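Local coordinates for dual specificity protein phosphatase 12 (PDB 4KI9) that removes phosphate from phosphotyrosine and from phosphoserine or phosphothreonine residues of proteins, here represented by its catalytic domain, at residues His67-Val72 with Lys137-Met142; Gln109-Lys114 with Met142-Asp147. The protein carries 2 engineered substitutions. All coordinates share one frame; numbering follows the deposited sequence.

Overall arrangement
Interactions 1 and 2 lie side by side, their centres about 6 Å apart, on the same side of the centre of the catalytic domain. Their segments alternate along the chain and share Met142, where helix 130-141 has ended. Two polar links join them. The side-chain OE1 of Gln140 is 2.8 Å from Phe112 N, at the start of helix 112-122, and Asp69 OD1 is 2.8 Å from Val146 N; both are probable hydrogen bonds. Interaction 1 is buried and lies nearer the active site: the side chain of Leu68 is about 9 Å from that of the substrate-binding Arg95. Interaction 2 is a surface contact away from that site.

Interaction 1: residues His67-Val72 with Lys137-Met142. Engineered in segment 67-72: Ala71 (natural residue Cys).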
loop_
_atom_site.group_PDB
_atom_site.type_symbol
_atom_site.label_atom_id
_atom_site.label_comp_id
_atom_site.label_asym_id
_atom_site.label_seq_id
_atom_site.Cartn_x
_atom_site.Cartn_y
_atom_site.Cartn_z
ATOM N N HIS A 67 -0.719 -9.558 3.013
ATOM C CA HIS A 67 0.529 -8.982 2.483
ATOM C C HIS A 67 0.948 -7.645 3.098
ATOM O O HIS A 67 2.004 -7.102 2.746
ATOM C CB HIS A 67 0.415 -8.808 0.964
ATOM C CG HIS A 67 0.097 -10.074 0.250
ATOM N ND1 HIS A 67 -1.197 -10.502 0.040
ATOM C CD2 HIS A 67 0.898 -11.042 -0.253
ATOM C CE1 HIS A 67 -1.176 -11.658 -0.597
ATOM N NE2 HIS A 67 0.082 -12.010 -0.786
ATOM N N LEU A 68 0.138 -7.112 4.010
ATOM C CA LEU A 68 0.351 -5.757 4.507
ATOM C C LEU A 68 1.636 -5.572 5.312
ATOM O O LEU A 68 2.303 -4.560 5.162
ATOM C CB LEU A 68 -0.860 -5.245 5.320
ATOM C CG LEU A 68 -2.160 -5.011 4.546
ATOM C CD1 LEU A 68 -3.305 -4.543 5.493
ATOM C CD2 LEU A 68 -1.933 -4.032 3.386
ATOM N N ASP A 69 1.972 -6.515 6.188
ATOM C CA ASP A 69 3.215 -6.384 6.935
ATOM C C ASP A 69 4.449 -6.413 6.015
ATOM O O ASP A 69 5.371 -5.647 6.229
ATOM C CB ASP A 69 3.332 -7.433 8.037
ATOM C CG ASP A 69 2.510 -7.074 9.291
ATOM O OD1 ASP A 69 2.288 -7.967 10.121
ATOM O OD2 ASP A 69 2.089 -5.911 9.448
ATOM N N ARG A 70 4.442 -7.268 4.989
ATOM C CA ARG A 70 5.536 -7.314 3.998
ATOM C C ARG A 70 5.642 -5.991 3.236
ATOM O O ARG A 70 6.731 -5.442 3.031
ATOM C CB ARG A 70 5.281 -8.426 2.975
ATOM C CG ARG A 70 5.494 -9.868 3.462
ATOM C CD ARG A 70 4.849 -10.852 2.441
ATOM N NE ARG A 70 5.274 -12.229 2.654
ATOM C CZ ARG A 70 5.075 -13.239 1.801
ATOM N NH1 ARG A 70 4.441 -13.056 0.641
ATOM N NH2 ARG A 70 5.517 -14.452 2.114
ATOM N N ALA A 71 4.502 -5.477 2.811
ATOM C CA ALA A 71 4.473 -4.245 2.043
ATOM C C ALA A 71 4.968 -3.094 2.905
ATOM O O ALA A 71 5.816 -2.307 2.476
ATOM C CB ALA A 71 3.046 -3.965 1.567
ATOM N N VAL A 72 4.421 -2.985 4.114
ATOM C CA VAL A 72 4.806 -1.911 5.032
ATOM C C VAL A 72 6.298 -1.999 5.416
ATOM O O VAL A 72 6.979 -0.973 5.529
ATOM C CB VAL A 72 3.919 -1.884 6.290
ATOM C CG1 VAL A 72 4.507 -0.918 7.341
ATOM C CG2 VAL A 72 2.453 -1.500 5.898
ATOM N N LYS A 137 -9.517 -2.354 8.651
ATOM C CA LYS A 137 -10.138 -2.341 9.973
ATOM C C LYS A 137 -9.681 -3.556 10.771
ATOM O O LYS A 137 -9.380 -3.448 11.960
ATOM C CB LYS A 137 -11.674 -2.272 9.856
ATOM C CG LYS A 137 -12.125 -0.903 9.383
ATOM C CD LYS A 137 -13.640 -0.785 9.264
ATOM C CE LYS A 137 -14.003 0.583 8.719
ATOM N NZ LYS A 137 -15.352 0.604 8.099
ATOM N N LEU A 138 -9.583 -4.706 10.100
ATOM C CA LEU A 138 -9.068 -5.911 10.741
ATOM C C LEU A 138 -7.611 -5.736 11.156
ATOM O O LEU A 138 -7.220 -6.154 12.235
ATOM C CB LEU A 138 -9.183 -7.115 9.812
ATOM C CG LEU A 138 -10.606 -7.467 9.362
ATOM C CD1 LEU A 138 -10.593 -8.805 8.693
ATOM C CD2 LEU A 138 -11.592 -7.459 10.530
ATOM N N TYR A 139 -6.818 -5.138 10.271
ATOM C CA TYR A 139 -5.419 -4.802 10.542
ATOM C C TYR A 139 -5.275 -3.981 11.831
ATOM O O TYR A 139 -4.465 -4.312 12.685
ATOM C CB TYR A 139 -4.859 -4.022 9.353
ATOM C CG TYR A 139 -3.340 -3.928 9.234
ATOM C CD1 TYR A 139 -2.539 -5.069 9.265
ATOM C CD2 TYR A 139 -2.728 -2.699 9.006
ATOM C CE1 TYR A 139 -1.155 -4.983 9.106
ATOM C CE2 TYR A 139 -1.342 -2.597 8.851
ATOM C CZ TYR A 139 -0.569 -3.742 8.890
ATOM O OH TYR A 139 0.793 -3.651 8.729
ATOM N N GLN A 140 -6.062 -2.917 11.965
ATOM C CA GLN A 140 -6.098 -2.125 13.197
ATOM C C GLN A 140 -6.526 -2.988 14.396
ATOM O O GLN A 140 -5.863 -3.006 15.441
ATOM C CB GLN A 140 -7.059 -0.938 13.038
ATOM C CG GLN A 140 -7.264 -0.098 14.308
ATOM C CD GLN A 140 -8.253 1.039 14.100
ATOM O OE1 GLN A 140 -8.502 1.457 12.968
ATOM N NE2 GLN A 140 -8.823 1.542 15.196
ATOM N N ALA A 141 -7.629 -3.709 14.236
ATOM C CA ALA A 141 -8.143 -4.549 15.315
ATOM C C ALA A 141 -7.110 -5.575 15.791
ATOM O O ALA A 141 -7.118 -5.966 16.952
ATOM C CB ALA A 141 -9.440 -5.245 14.887
ATOM N N MET A 142 -6.219 -6.001 14.897
ATOM C CA MET A 142 -5.137 -6.922 15.267
ATOM C C MET A 142 -3.911 -6.216 15.874
ATOM O O MET A 142 -2.931 -6.856 16.249
ATOM C CB MET A 142 -4.714 -7.773 14.058
ATOM C CG MET A 142 -5.737 -8.842 13.630
ATOM S SD MET A 142 -5.132 -9.911 12.278
ATOM C CE MET A 142 -5.138 -8.743 10.924
#
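The side chain of Tyr139 leaves helix 130-141 with CG anti to the backbone N (chi1 -163°), which sends its ring across to helix 68-80. There Leu68 and Asp69 both turn CG anti to their own carbonyl carbon. With CD1 then extended along the chain, the leucine lays this methyl over one face of the tyrosine ring. Leu68 CD1 is 3.9 Å from the centroid of the Tyr139 ring, a CH-pi contact, and its nearest ring atom is Tyr139 CG at 3.8 Å. Nearer the hydroxyl end, Leu68 CB takes over, 3.8 Å from Tyr139 CE1. One leucine therefore follows the ring along its length.

Asp69 meets the same ring at its edge. Its OD2 lies in the ring plane and accepts a hydrogen bond from Tyr139 OH at 2.7 Å. The hydroxyl arrives nearly in line with the C-O bond of OD2, and the carboxylate plane is turned 53° from the ring. Val72 adds a lighter touch, its CG2 3.9 Å from Tyr139 OH. The bond at the tip and the methyl on the face together restrict how the ring can tilt or turn.

The carboxylate has further partners. OD2 also forms a salt bridge with Lys106, which would favour the charged form of the aspartate, and OD1 is taken by the loop after helix 130-141. Asp69 thus links its own helix to helices 130-141 and 95-108 and to that loop.

The two helix segments run nearly perpendicular, at 86°, with axes 13.1 Å apart, so the tyrosine side chain spans most of the gap. Helix 95-108 packs against it through Ile99 and Ala102 on Leu68 and Lys106 on Tyr139. Helix 151-160 touches helix 130-141 through Leu138 and Ala141.

Interaction 2: residues Gln109-Lys114 with Met142-Asp147; sequences QLPFEK and MGYEVD
Tyr144 pushes its ring from the loop after helix 130-141 against the turn that joins helices 95-108 and 112-122. The close part is at the hydroxyl end. There OH sits over the face of the Leu110-Pro111 peptide, 3.1 Å from both Leu110 C and Pro111 N, while the proline ring approaches with CD at 3.7 Å from Tyr144 OH. The Leu110 carbonyl lies oblique to the ring, its O 3.2 Å from Tyr144 CE1.

The other part is looser. Gln109 comes over one ring face with its backbone, CA being 4.0 Å from Tyr144 CE2. Its exposed side chain bends at chi2 (-113°) and brings the amide oxygen OE1 to 3.6 Å from Tyr144 CD2. The amide plane stands 75° from the ring, so the two groups do not stack. Met105 of helix 95-108 also touches Tyr144.

Gly143 just before the tyrosine closes helix 130-141 with a Schellman motif. Its positive phi of 94° would jam a side chain against the preceding carbonyl, and the turn it makes leads into Tyr144. Cutting Tyr144 back to an alanine is likely to uncover the Leu110-Pro111 peptide and open a gap between the two turns.

No hydrogen bond crosses this contact. Pro111 N has no hydrogen to offer, and Leu110 O is badly angled for the hydroxyl despite a separation of 3.3 Å from Tyr144 OH. Between these two segments the contact therefore rests on van der Waals packing of the phenol on backbone and proline; the polar tie nearby is Gln140 to Phe112 N.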
loop_
_atom_site.group_PDB
_atom_site.type_symbol
_atom_site.label_atom_id
_atom_site.label_comp_id
_atom_site.label_asym_id
_atom_site.label_seq_id
_atom_site.Cartn_x
_atom_site.Cartn_y
_atom_site.Cartn_z
ATOM N N GLN A 109 0.769 4.415 14.251
ATOM C CA GLN A 109 -0.199 3.798 15.155
ATOM C C GLN A 109 -1.495 4.592 15.098
ATOM O O GLN A 109 -1.994 5.054 16.123
ATOM C CB GLN A 109 0.329 3.757 16.593
ATOM C CG GLN A 109 1.700 3.127 16.728
ATOM C CD GLN A 109 1.670 1.816 17.482
ATOM O OE1 GLN A 109 0.823 0.958 17.231
ATOM N NE2 GLN A 109 2.602 1.649 18.409
ATOM N N LEU A 110 -2.010 4.782 13.889
ATOM C CA LEU A 110 -3.183 5.626 13.651
ATOM C C LEU A 110 -4.347 4.749 13.221
ATOM O O LEU A 110 -4.175 3.887 12.362
ATOM C CB LEU A 110 -2.899 6.564 12.483
ATOM C CG LEU A 110 -2.575 8.044 12.599
ATOM C CD1 LEU A 110 -2.587 8.637 11.199
ATOM C CD2 LEU A 110 -3.569 8.766 13.492
ATOM N N PRO A 111 -5.544 4.977 13.788
ATOM C CA PRO A 111 -6.717 4.230 13.324
ATOM C C PRO A 111 -6.991 4.402 11.827
ATOM O O PRO A 111 -6.644 5.431 11.243
ATOM C CB PRO A 111 -7.867 4.841 14.142
ATOM C CG PRO A 111 -7.216 5.308 15.389
ATOM C CD PRO A 111 -5.839 5.784 14.988
ATOM N N PHE A 112 -7.614 3.395 11.223
ATOM C CA PHE A 112 -7.866 3.387 9.782
ATOM C C PHE A 112 -8.535 4.665 9.276
ATOM O O PHE A 112 -8.113 5.243 8.270
ATOM C CB PHE A 112 -8.724 2.176 9.394
ATOM C CG PHE A 112 -9.442 2.337 8.076
ATOM C CD1 PHE A 112 -10.825 2.496 8.035
ATOM C CD2 PHE A 112 -8.739 2.339 6.882
ATOM C CE1 PHE A 112 -11.488 2.641 6.824
ATOM C CE2 PHE A 112 -9.390 2.484 5.674
ATOM C CZ PHE A 112 -10.768 2.640 5.643
ATOM N N GLU A 113 -9.569 5.112 9.980
ATOM C CA GLU A 113 -10.342 6.249 9.511
ATOM C C GLU A 113 -9.491 7.510 9.486
ATOM O O GLU A 113 -9.590 8.304 8.556
ATOM C CB GLU A 113 -11.603 6.453 10.363
ATOM C CG GLU A 113 -12.590 5.299 10.291
ATOM C CD GLU A 113 -13.402 5.294 9.003
ATOM O OE1 GLU A 113 -13.204 6.200 8.163
ATOM O OE2 GLU A 113 -14.245 4.384 8.833
ATOM N N LYS A 114 -8.640 7.681 10.495
ATOM C CA LYS A 114 -7.750 8.841 10.539
ATOM C C LYS A 114 -6.687 8.827 9.431
ATOM O O LYS A 114 -6.421 9.851 8.811
ATOM C CB LYS A 114 -7.099 8.980 11.923
ATOM C CG LYS A 114 -8.052 9.518 12.992
ATOM C CD LYS A 114 -7.473 9.311 14.381
ATOM C CE LYS A 114 -8.502 9.557 15.468
ATOM N NZ LYS A 114 -8.123 8.862 16.734
ATOM N N MET A 142 -6.219 -6.001 14.897
ATOM C CA MET A 142 -5.137 -6.922 15.267
ATOM C C MET A 142 -3.911 -6.216 15.874
ATOM O O MET A 142 -2.931 -6.856 16.249
ATOM C CB MET A 142 -4.714 -7.773 14.058
ATOM C CG MET A 142 -5.737 -8.842 13.630
ATOM S SD MET A 142 -5.132 -9.911 12.278
ATOM C CE MET A 142 -5.138 -8.743 10.924
ATOM N N GLY A 143 -3.958 -4.896 15.972
ATOM C CA GLY A 143 -2.846 -4.163 16.546
ATOM C C GLY A 143 -1.870 -3.672 15.498
ATOM O O GLY A 143 -0.678 -3.519 15.774
ATOM N N TYR A 144 -2.385 -3.401 14.300
ATOM C CA TYR A 144 -1.576 -2.961 13.157
ATOM C C TYR A 144 -0.527 -4.001 12.817
ATOM O O TYR A 144 0.641 -3.683 12.614
ATOM C CB TYR A 144 -0.926 -1.593 13.416
ATOM C CG TYR A 144 -1.906 -0.549 13.882
ATOM C CD1 TYR A 144 -2.839 -0.018 13.011
ATOM C CD2 TYR A 144 -1.906 -0.094 15.201
ATOM C CE1 TYR A 144 -3.754 0.940 13.443
ATOM C CE2 TYR A 144 -2.813 0.852 15.640
ATOM C CZ TYR A 144 -3.732 1.369 14.757
ATOM O OH TYR A 144 -4.638 2.316 15.179
ATOM N N GLU A 145 -0.965 -5.249 12.762
ATOM C CA GLU A 145 -0.109 -6.390 12.463
ATOM C C GLU A 145 -0.959 -7.423 11.753
ATOM O O GLU A 145 -2.177 -7.414 11.907
ATOM C CB GLU A 145 0.379 -7.018 13.758
ATOM C CG GLU A 145 1.845 -6.831 14.024
ATOM C CD GLU A 145 2.303 -7.641 15.218
ATOM O OE1 GLU A 145 1.445 -8.339 15.809
ATOM O OE2 GLU A 145 3.507 -7.582 15.555
ATOM N N VAL A 146 -0.334 -8.308 10.978
ATOM C CA VAL A 146 -1.035 -9.472 10.454
ATOM C C VAL A 146 -0.706 -10.612 11.407
ATOM O O VAL A 146 0.290 -11.308 11.233
ATOM C CB VAL A 146 -0.573 -9.864 9.028
ATOM C CG1 VAL A 146 -1.401 -11.025 8.504
ATOM C CG2 VAL A 146 -0.643 -8.668 8.064
ATOM N N ASP A 147 -1.527 -10.781 12.436
ATOM C CA ASP A 147 -1.293 -11.811 13.443
ATOM C C ASP A 147 -1.974 -13.114 13.024
ATOM O O ASP A 147 -3.176 -13.284 13.219
ATOM C CB ASP A 147 -1.820 -11.303 14.793
ATOM C CG ASP A 147 -1.689 -12.320 15.918
ATOM O OD1 ASP A 147 -2.105 -11.976 17.043
ATOM O OD2 ASP A 147 -1.189 -13.446 15.699
#